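Local coordinates for putative major capsid protein (Cafeteriavirus-dependent mavirus, PDB 6G44) that probably forms the icosahedral shell of a marine virophage, its double jelly-roll subunits assembling in threes into capsid building blocks, at residues V230-I244 with F257-L269. Numbering follows the deposited sequence. Where two conformers were deposited one is given.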
ATOM      1  N   VAL C 230       1.117 -15.884  33.099  1.00 12.96           N
ATOM      2  CA  VAL C 230       0.399 -14.811  32.394  1.00 13.35           C
ATOM      3  C   VAL C 230      -0.988 -14.821  33.016  1.00 12.82           C
ATOM      4  O   VAL C 230      -1.744 -15.778  32.836  1.00 13.21           O
ATOM      5  CB  VAL C 230       0.366 -15.027  30.878  1.00 12.91           C
ATOM      6  CG1 VAL C 230      -0.516 -13.995  30.182  1.00 12.92           C
ATOM      7  CG2 VAL C 230       1.793 -14.980  30.319  1.00 13.17           C
ATOM      8  N   ILE C 231      -1.297 -13.739  33.724  1.00 13.02           N
ATOM      9  CA  ILE C 231      -2.546 -13.629  34.492  1.00 13.67           C
ATOM     10  C   ILE C 231      -3.397 -12.526  33.872  1.00 12.62           C
ATOM     11  O   ILE C 231      -2.959 -11.361  33.825  1.00 13.93           O
ATOM     12  CB  ILE C 231      -2.251 -13.326  35.964  1.00 15.12           C
ATOM     13  CG1 ILE C 231      -1.332 -14.396  36.567  1.00 16.33           C
ATOM     14  CG2 ILE C 231      -3.546 -13.252  36.784  1.00 15.69           C
ATOM     15  CD1 ILE C 231      -0.492 -13.882  37.721  1.00 19.53           C
ATOM     16  N   LEU C 232      -4.587 -12.902  33.416  1.00 12.51           N
ATOM     17  CA  LEU C 232      -5.469 -11.961  32.671  1.00 12.22           C
ATOM     18  C   LEU C 232      -6.744 -11.687  33.454  1.00 12.51           C
ATOM     19  O   LEU C 232      -7.377 -12.608  33.980  1.00 12.95           O
ATOM     20  CB  LEU C 232      -5.865 -12.558  31.335  1.00 12.90           C
ATOM     21  CG  LEU C 232      -4.731 -13.083  30.458  1.00 13.06           C
ATOM     22  CD1 LEU C 232      -5.300 -13.750  29.213  1.00 14.13           C
ATOM     23  CD2 LEU C 232      -3.776 -11.968  30.098  1.00 13.62           C
ATOM     24  N   ASP C 233      -7.142 -10.412  33.487  1.00 12.40           N
ATOM     25  CA  ASP C 233      -8.513 -10.053  33.891  1.00 12.61           C
ATOM     26  C   ASP C 233      -9.367 -10.277  32.644  1.00 12.82           C
ATOM     27  O   ASP C 233      -9.418  -9.395  31.765  1.00 13.02           O
ATOM     28  CB  ASP C 233      -8.562  -8.609  34.380  1.00 12.66           C
ATOM     29  CG  ASP C 233      -9.971  -8.083  34.630  1.00 13.89           C
ATOM     30  OD1 ASP C 233     -10.927  -8.849  34.690  1.00 15.49           O
ATOM     31  OD2 ASP C 233     -10.047  -6.837  34.776  1.00 16.29           O
ATOM     32  N   GLY C 234      -9.956 -11.445  32.513  1.00 12.32           N
ATOM     33  CA  GLY C 234     -10.719 -11.807  31.322  1.00 12.75           C
ATOM     34  C   GLY C 234     -12.050 -11.086  31.237  1.00 13.85           C
ATOM     35  O   GLY C 234     -12.901 -11.234  32.116  1.00 13.64           O
ATOM     36  N   GLN C 235     -12.222 -10.246  30.217  1.00 13.39           N
ATOM     37  CA  GLN C 235     -13.477  -9.555  29.957  1.00 14.49           C
ATOM     38  C   GLN C 235     -13.885  -9.782  28.505  1.00 13.34           C
ATOM     39  O   GLN C 235     -14.160  -8.809  27.777  1.00 13.07           O
ATOM     40  CB  GLN C 235     -13.377  -8.065  30.294  1.00 15.46           C
ATOM     41  CG  GLN C 235     -13.102  -7.762  31.748  1.00 17.36           C
ATOM     42  CD  GLN C 235     -14.275  -8.119  32.643  1.00 20.40           C
ATOM     43  OE1 GLN C 235     -15.440  -8.089  32.222  1.00 23.62           O
ATOM     44  NE2 GLN C 235     -13.966  -8.509  33.879  1.00 21.36           N
ATOM     45  N   PHE C 236     -13.919 -11.039  28.102  1.00 12.73           N
ATOM     46  CA  PHE C 236     -14.257 -11.508  26.726  1.00 13.33           C
ATOM     47  C   PHE C 236     -15.773 -11.567  26.615  1.00 15.12           C
ATOM     48  O   PHE C 236     -16.377 -12.645  26.488  1.00 16.66           O
ATOM     49  CB  PHE C 236     -13.611 -12.838  26.422  1.00 13.46           C
ATOM     50  CG  PHE C 236     -12.120 -12.795  26.490  1.00 12.93           C
ATOM     51  CD1 PHE C 236     -11.415 -13.044  27.666  1.00 13.55           C
ATOM     52  CD2 PHE C 236     -11.380 -12.475  25.346  1.00 13.30           C
ATOM     53  CE1 PHE C 236     -10.047 -13.006  27.710  1.00 14.26           C
ATOM     54  CE2 PHE C 236      -9.998 -12.430  25.408  1.00 13.65           C
ATOM     55  CZ  PHE C 236      -9.328 -12.704  26.563  1.00 13.83           C
ATOM     56  N   LYS C 237     -16.345 -10.386  26.645  1.00 15.94           N
ATOM     57  CA  LYS C 237     -17.782 -10.211  26.682  1.00 17.32           C
ATOM     58  C   LYS C 237     -18.221  -9.480  25.444  1.00 16.06           C
ATOM     59  O   LYS C 237     -17.402  -8.884  24.759  1.00 14.36           O
ATOM     60  CB  LYS C 237     -18.180  -9.455  27.931  1.00 19.59           C
ATOM     61  CG  LYS C 237     -17.741  -8.022  28.023  1.00 21.19           C
ATOM     62  CD  LYS C 237     -17.943  -7.536  29.446  1.00 24.94           C
ATOM     63  CE  LYS C 237     -17.779  -6.039  29.515  1.00 27.82           C
ATOM     64  NZ  LYS C 237     -17.722  -5.589  30.932  1.00 31.80           N
ATOM     65  N   PRO C 238     -19.516  -9.528  25.126  1.00 15.04           N
ATOM     66  CA  PRO C 238     -19.985  -9.027  23.847  1.00 14.61           C
ATOM     67  C   PRO C 238     -19.617  -7.570  23.566  1.00 14.55           C
ATOM     68  O   PRO C 238     -19.204  -7.256  22.433  1.00 13.04           O
ATOM     69  CB  PRO C 238     -21.494  -9.240  23.944  1.00 15.24           C
ATOM     70  CG  PRO C 238     -21.622 -10.437  24.793  1.00 16.00           C
ATOM     71  CD  PRO C 238     -20.614 -10.194  25.860  1.00 15.53           C
ATOM     72  N   GLU C 239     -19.707  -6.680  24.541  1.00 14.27           N
ATOM     73  CA  GLU C 239     -19.370  -5.277  24.290  1.00 15.29           C
ATOM     74  C   GLU C 239     -17.899  -5.066  23.930  1.00 14.22           C
ATOM     75  O   GLU C 239     -17.548  -4.074  23.321  1.00 14.70           O
ATOM     76  CB  GLU C 239     -19.729  -4.418  25.517  1.00 18.24           C
ATOM     77  CG  GLU C 239     -19.565  -2.937  25.304  1.00 21.90           C
ATOM     78  CD  GLU C 239     -20.333  -2.077  26.284  1.00 26.13           C
ATOM     79  OE1 GLU C 239     -20.830  -2.607  27.308  1.00 30.01           O
ATOM     80  OE2 GLU C 239     -20.411  -0.848  26.030  1.00 28.97           O
ATOM     81  N   ASN C 240     -17.025  -5.955  24.373  1.00 12.95           N
ATOM     82  CA  ASN C 240     -15.622  -5.868  24.012  1.00 12.89           C
ATOM     83  C   ASN C 240     -15.280  -6.477  22.673  1.00 12.97           C
ATOM     84  O   ASN C 240     -14.360  -5.985  22.011  1.00 14.12           O
ATOM     85  CB  ASN C 240     -14.758  -6.417  25.133  1.00 13.03           C
ATOM     86  CG  ASN C 240     -14.750  -5.492  26.331  1.00 13.65           C
ATOM     87  OD1 ASN C 240     -14.968  -4.289  26.201  1.00 14.83           O
ATOM     88  ND2 ASN C 240     -14.486  -6.046  27.504  1.00 13.64           N
ATOM     89  N   MET C 241     -16.014  -7.478  22.244  1.00 11.95           N
ATOM     90  CA  MET C 241     -15.650  -8.289  21.061  1.00 12.45           C
ATOM     91  C   MET C 241     -16.533  -8.111  19.840  1.00 12.00           C
ATOM     92  O   MET C 241     -16.028  -8.182  18.745  1.00 12.32           O
ATOM     93  CB  MET C 241     -15.624  -9.786  21.407  1.00 12.39           C
ATOM     94  CG  MET C 241     -14.647 -10.132  22.498  1.00 12.97           C
ATOM     95  SD  MET C 241     -14.385 -11.894  22.675  1.00 14.23           S
ATOM     96  CE  MET C 241     -16.020 -12.442  23.107  1.00 13.19           C
ATOM     97  N   ILE C 242     -17.853  -8.006  20.012  1.00 11.38           N
ATOM     98  CA  ILE C 242     -18.814  -8.168  18.954  1.00 11.73           C
ATOM     99  C   ILE C 242     -19.233  -6.835  18.346  1.00 11.47           C
ATOM    100  O   ILE C 242     -19.580  -5.895  19.036  1.00 11.72           O
ATOM    101  CB  ILE C 242     -20.066  -8.929  19.495  1.00 12.64           C
ATOM    102  CG1 ILE C 242     -19.637 -10.281  20.104  1.00 13.01           C
ATOM    103  CG2 ILE C 242     -21.137  -9.099  18.420  1.00 13.01           C
ATOM    104  CD1 ILE C 242     -19.111 -11.302  19.105  1.00 14.01           C
ATOM    105  N   GLY C 243     -19.155  -6.781  17.025  1.00 10.77           N
ATOM    106  CA  GLY C 243     -19.679  -5.668  16.255  1.00 11.52           C
ATOM    107  C   GLY C 243     -20.895  -5.984  15.425  1.00 10.75           C
ATOM    108  O   GLY C 243     -20.953  -7.026  14.761  1.00 11.03           O
ATOM    109  N   ILE C 244     -21.884  -5.075  15.475  1.00 11.58           N
ATOM    110  CA  ILE C 244     -23.140  -5.200  14.728  1.00 11.71           C
ATOM    111  C   ILE C 244     -23.387  -3.864  14.052  1.00 11.27           C
ATOM    112  O   ILE C 244     -23.402  -2.834  14.712  1.00 11.74           O
ATOM    113  CB  ILE C 244     -24.344  -5.588  15.639  1.00 12.49           C
ATOM    114  CG1 ILE C 244     -24.040  -6.891  16.397  1.00 12.86           C
ATOM    115  CG2 ILE C 244     -25.579  -5.738  14.779  1.00 12.68           C
ATOM    116  CD1 ILE C 244     -25.049  -7.249  17.471  1.00 13.21           C
ATOM    117  N   PHE C 257     -29.542  -5.051  20.793  1.00 18.69           N
ATOM    118  CA  PHE C 257     -29.367  -6.485  20.704  1.00 17.50           C
ATOM    119  C   PHE C 257     -28.945  -7.021  22.049  1.00 17.95           C
ATOM    120  O   PHE C 257     -28.364  -6.308  22.833  1.00 18.19           O
ATOM    121  CB  PHE C 257     -28.338  -6.800  19.610  1.00 16.58           C
ATOM    122  CG  PHE C 257     -28.727  -6.221  18.293  1.00 16.21           C
ATOM    123  CD1 PHE C 257     -29.701  -6.845  17.510  1.00 16.57           C
ATOM    124  CD2 PHE C 257     -28.214  -4.997  17.864  1.00 17.12           C
ATOM    125  CE1 PHE C 257     -30.118  -6.288  16.319  1.00 17.31           C
ATOM    126  CE2 PHE C 257     -28.654  -4.428  16.672  1.00 16.54           C
ATOM    127  CZ  PHE C 257     -29.600  -5.076  15.908  1.00 16.94           C
ATOM    128  N   GLU C 258     -29.281  -8.278  22.304  1.00 17.33           N
ATOM    129  CA  GLU C 258     -28.826  -8.983  23.501  1.00 19.28           C
ATOM    130  C   GLU C 258     -27.925 -10.090  23.008  1.00 17.11           C
ATOM    131  O   GLU C 258     -28.327 -10.873  22.158  1.00 17.41           O
ATOM    132  CB  GLU C 258     -30.039  -9.572  24.220  1.00 22.37           C
ATOM    133  CG  GLU C 258     -29.725 -10.394  25.458  1.00 26.68           C
ATOM    134  CD  GLU C 258     -30.961 -11.000  26.117  1.00 31.93           C
ATOM    135  OE1 GLU C 258     -32.096 -10.546  25.864  1.00 39.00           O
ATOM    136  OE2 GLU C 258     -30.784 -11.951  26.901  1.00 37.25           O
ATOM    137  N   VAL C 259     -26.695 -10.127  23.518  1.00 15.66           N
ATOM    138  CA  VAL C 259     -25.687 -11.064  23.024  1.00 15.17           C
ATOM    139  C   VAL C 259     -25.136 -11.823  24.202  1.00 14.49           C
ATOM    140  O   VAL C 259     -24.865 -11.229  25.257  1.00 15.20           O
ATOM    141  CB  VAL C 259     -24.557 -10.315  22.280  1.00 15.42           C
ATOM    142  CG1 VAL C 259     -23.529 -11.301  21.760  1.00 15.61           C
ATOM    143  CG2 VAL C 259     -25.143  -9.469  21.154  1.00 16.10           C
ATOM    144  N   ASP C 260     -24.994 -13.136  24.037  1.00 15.53           N
ATOM    145  CA  ASP C 260     -24.448 -14.045  25.058  0.50 15.77           C
ATOM    146  C   ASP C 260     -23.255 -14.817  24.510  1.00 15.35           C
ATOM    147  O   ASP C 260     -23.364 -15.319  23.408  1.00 15.18           O
ATOM    148  CB  ASP C 260     -25.525 -15.063  25.447  0.50 16.28           C
ATOM    149  CG  ASP C 260     -26.703 -14.426  26.160  0.50 17.90           C
ATOM    150  OD1 ASP C 260     -26.471 -13.586  27.044  0.50 18.80           O
ATOM    151  OD2 ASP C 260     -27.848 -14.783  25.845  0.50 20.98           O
ATOM    152  N   ILE C 261     -22.208 -14.991  25.312  1.00 14.43           N
ATOM    153  CA  ILE C 261     -21.033 -15.806  24.981  1.00 14.55           C
ATOM    154  C   ILE C 261     -21.124 -17.126  25.731  1.00 14.58           C
ATOM    155  O   ILE C 261     -21.387 -17.142  26.951  1.00 15.33           O
ATOM    156  CB  ILE C 261     -19.737 -15.082  25.387  1.00 14.83           C
ATOM    157  CG1 ILE C 261     -19.673 -13.670  24.755  1.00 14.83           C
ATOM    158  CG2 ILE C 261     -18.475 -15.899  25.074  1.00 15.29           C
ATOM    159  CD1 ILE C 261     -19.603 -13.631  23.232  1.00 15.06           C
ATOM    160  N   THR C 262     -20.919 -18.205  25.000  1.00 13.79           N
ATOM    161  CA  THR C 262     -20.855 -19.546  25.578  1.00 14.53           C
ATOM    162  C   THR C 262     -19.700 -20.314  24.986  1.00 14.70           C
ATOM    163  O   THR C 262     -19.174 -19.968  23.916  1.00 14.81           O
ATOM    164  CB  THR C 262     -22.173 -20.323  25.368  1.00 15.44           C
ATOM    165  OG1 THR C 262     -22.433 -20.527  23.968  1.00 16.51           O
ATOM    166  CG2 THR C 262     -23.343 -19.602  26.033  1.00 16.99           C
ATOM    167  N   GLY C 263     -19.310 -21.387  25.653  1.00 13.73           N
ATOM    168  CA  GLY C 263     -18.290 -22.277  25.156  1.00 14.05           C
ATOM    169  C   GLY C 263     -16.921 -21.624  25.044  1.00 13.23           C
ATOM    170  O   GLY C 263     -16.096 -22.089  24.259  1.00 13.64           O
ATOM    171  N   PHE C 264     -16.687 -20.579  25.818  1.00 12.07           N
ATOM    172  CA  PHE C 264     -15.395 -19.847  25.757  1.00 12.95           C
ATOM    173  C   PHE C 264     -14.202 -20.730  26.111  1.00 13.04           C
ATOM    174  O   PHE C 264     -14.212 -21.446  27.116  1.00 13.45           O
ATOM    175  CB  PHE C 264     -15.436 -18.612  26.626  1.00 13.03           C
ATOM    176  CG  PHE C 264     -14.198 -17.779  26.546  1.00 13.56           C
ATOM    177  CD1 PHE C 264     -14.074 -16.842  25.540  1.00 13.86           C
ATOM    178  CD2 PHE C 264     -13.177 -17.929  27.441  1.00 13.34           C
ATOM    179  CE1 PHE C 264     -12.926 -16.059  25.455  1.00 13.74           C
ATOM    180  CE2 PHE C 264     -12.027 -17.152  27.363  1.00 14.26           C
ATOM    181  CZ  PHE C 264     -11.900 -16.233  26.343  1.00 13.35           C
ATOM    182  N   LYS C 265     -13.189 -20.702  25.236  1.00 13.25           N
ATOM    183  CA  LYS C 265     -11.920 -21.358  25.463  1.00 13.13           C
ATOM    184  C   LYS C 265     -10.799 -20.392  25.097  1.00 12.73           C
ATOM    185  O   LYS C 265     -10.984 -19.519  24.238  1.00 12.17           O
ATOM    186  CB  LYS C 265     -11.793 -22.605  24.607  1.00 15.83           C
ATOM    187  CG  LYS C 265     -12.829 -23.680  24.919  1.00 17.46           C
ATOM    188  CD  LYS C 265     -12.593 -24.301  26.278  1.00 21.09           C
ATOM    189  CE  LYS C 265     -13.564 -25.440  26.588  1.00 24.09           C
ATOM    190  NZ  LYS C 265     -13.453 -25.816  28.039  1.00 26.93           N
ATOM    191  N   ILE C 266      -9.669 -20.535  25.768  1.00 11.94           N
ATOM    192  CA  ILE C 266      -8.499 -19.705  25.521  1.00 12.07           C
ATOM    193  C   ILE C 266      -7.232 -20.508  25.749  1.00 13.26           C
ATOM    194  O   ILE C 266      -7.137 -21.274  26.723  1.00 13.90           O
ATOM    195  CB  ILE C 266      -8.535 -18.412  26.358  1.00 12.09           C
ATOM    196  CG1 ILE C 266      -7.395 -17.438  25.956  1.00 11.98           C
ATOM    197  CG2 ILE C 266      -8.522 -18.714  27.850  1.00 12.57           C
ATOM    198  CD1 ILE C 266      -7.471 -16.100  26.647  1.00 12.07           C
ATOM    199  N   ASN C 267      -6.285 -20.387  24.814  1.00 12.41           N
ATOM    200  CA  ASN C 267      -4.948 -20.966  24.947  0.50 12.78           C
ATOM    201  C   ASN C 267      -3.911 -19.895  24.637  1.00 12.28           C
ATOM    202  O   ASN C 267      -4.203 -18.969  23.884  1.00 12.55           O
ATOM    203  CB  ASN C 267      -4.788 -22.135  23.975  0.50 13.56           C
ATOM    204  CG  ASN C 267      -5.694 -23.309  24.302  0.50 14.80           C
ATOM    205  OD1 ASN C 267      -6.167 -23.451  25.425  0.50 16.97           O
ATOM    206  ND2 ASN C 267      -5.897 -24.186  23.337  0.50 15.82           N
ATOM    207  N   MET C 268      -2.723 -20.034  25.210  1.00 11.32           N
ATOM    208  CA  MET C 268      -1.571 -19.178  24.883  1.00 11.52           C
ATOM    209  C   MET C 268      -0.671 -19.956  23.970  1.00 11.63           C
ATOM    210  O   MET C 268      -0.278 -21.072  24.304  1.00 11.60           O
ATOM    211  CB  MET C 268      -0.832 -18.719  26.120  1.00 12.01           C
ATOM    212  CG  MET C 268       0.366 -17.839  25.791  1.00 13.13           C
ATOM    213  SD  MET C 268       0.966 -16.892  27.198  1.00 14.65           S
ATOM    214  CE  MET C 268       1.562 -18.211  28.242  1.00 14.84           C
ATOM    215  N   LEU C 269      -0.356 -19.389  22.798  1.00 11.16           N
ATOM    216  CA  LEU C 269       0.429 -20.046  21.776  1.00 11.45           C
ATOM    217  C   LEU C 269       1.745 -19.324  21.627  1.00 10.96           C
ATOM    218  O   LEU C 269       1.748 -18.090  21.426  1.00 11.07           O
ATOM    219  CB  LEU C 269      -0.294 -20.041  20.441  1.00 12.37           C
ATOM    220  CG  LEU C 269      -1.401 -21.076  20.212  1.00 13.61           C
ATOM    221  CD1 LEU C 269      -2.483 -21.109  21.284  1.00 14.54           C
ATOM    222  CD2 LEU C 269      -2.047 -20.913  18.859  1.00 15.01           C
TER
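Phe236 CG lies 3.4 Å from Phe264 CZ, and this pair of rings sits midway along the apolar seam between residues 230-244 and 257-269. Both segments belong to the N-terminal half of the double jelly-roll, where strands 222-235 and 258-273 face each other across the interior of the β-sandwich; no hydrogen bond crosses between the segments, and the contact is almost wholly apolar packing. The Phe264 CZ corner rides over one face of Phe236, displaced toward the rim, and the planes meet obliquely, at 34°. CG of Phe264 stands anti to its own nitrogen (chi1 -176°), which sends the ring across to Phe236. Ile266 CD1 then reaches Phe236 CZ at 3.9 Å and also touches the CD1 methyl of Leu232. Farther along, Val230 CG2 packs on Met268 SD at 3.8 Å, where the methionine chain bends so that its CE methyl meets the same valine branch.

Beyond Phe236, the centre of an inverse gamma turn, the short helix 238-241 lays Pro238 along residues 258-262. Pro238 CB meets Val259 CG1 at 3.6 Å, while Pro238 CD slides past Ile261 CG1. Ile261 CD1 continues to the methyl of Met241, 3.8 Å from CE. At the far end, Ile244 CG2 sits over a face of Phe257, 4.3 Å from the ring centroid and 28° off its normal. Behind this shell, Phe79 of strand 74-84 packs against Met241, and Ile59 and Val77 against Ile266. Lys99 and Arg105 bind the carbonyl of Glu239, Arg105 also that of Asn240. The Asn240 amide holds the turn in place: Asn240 ND2 donates to Gln235 O at 2.8 Å, nearly straight and in the carbonyl plane.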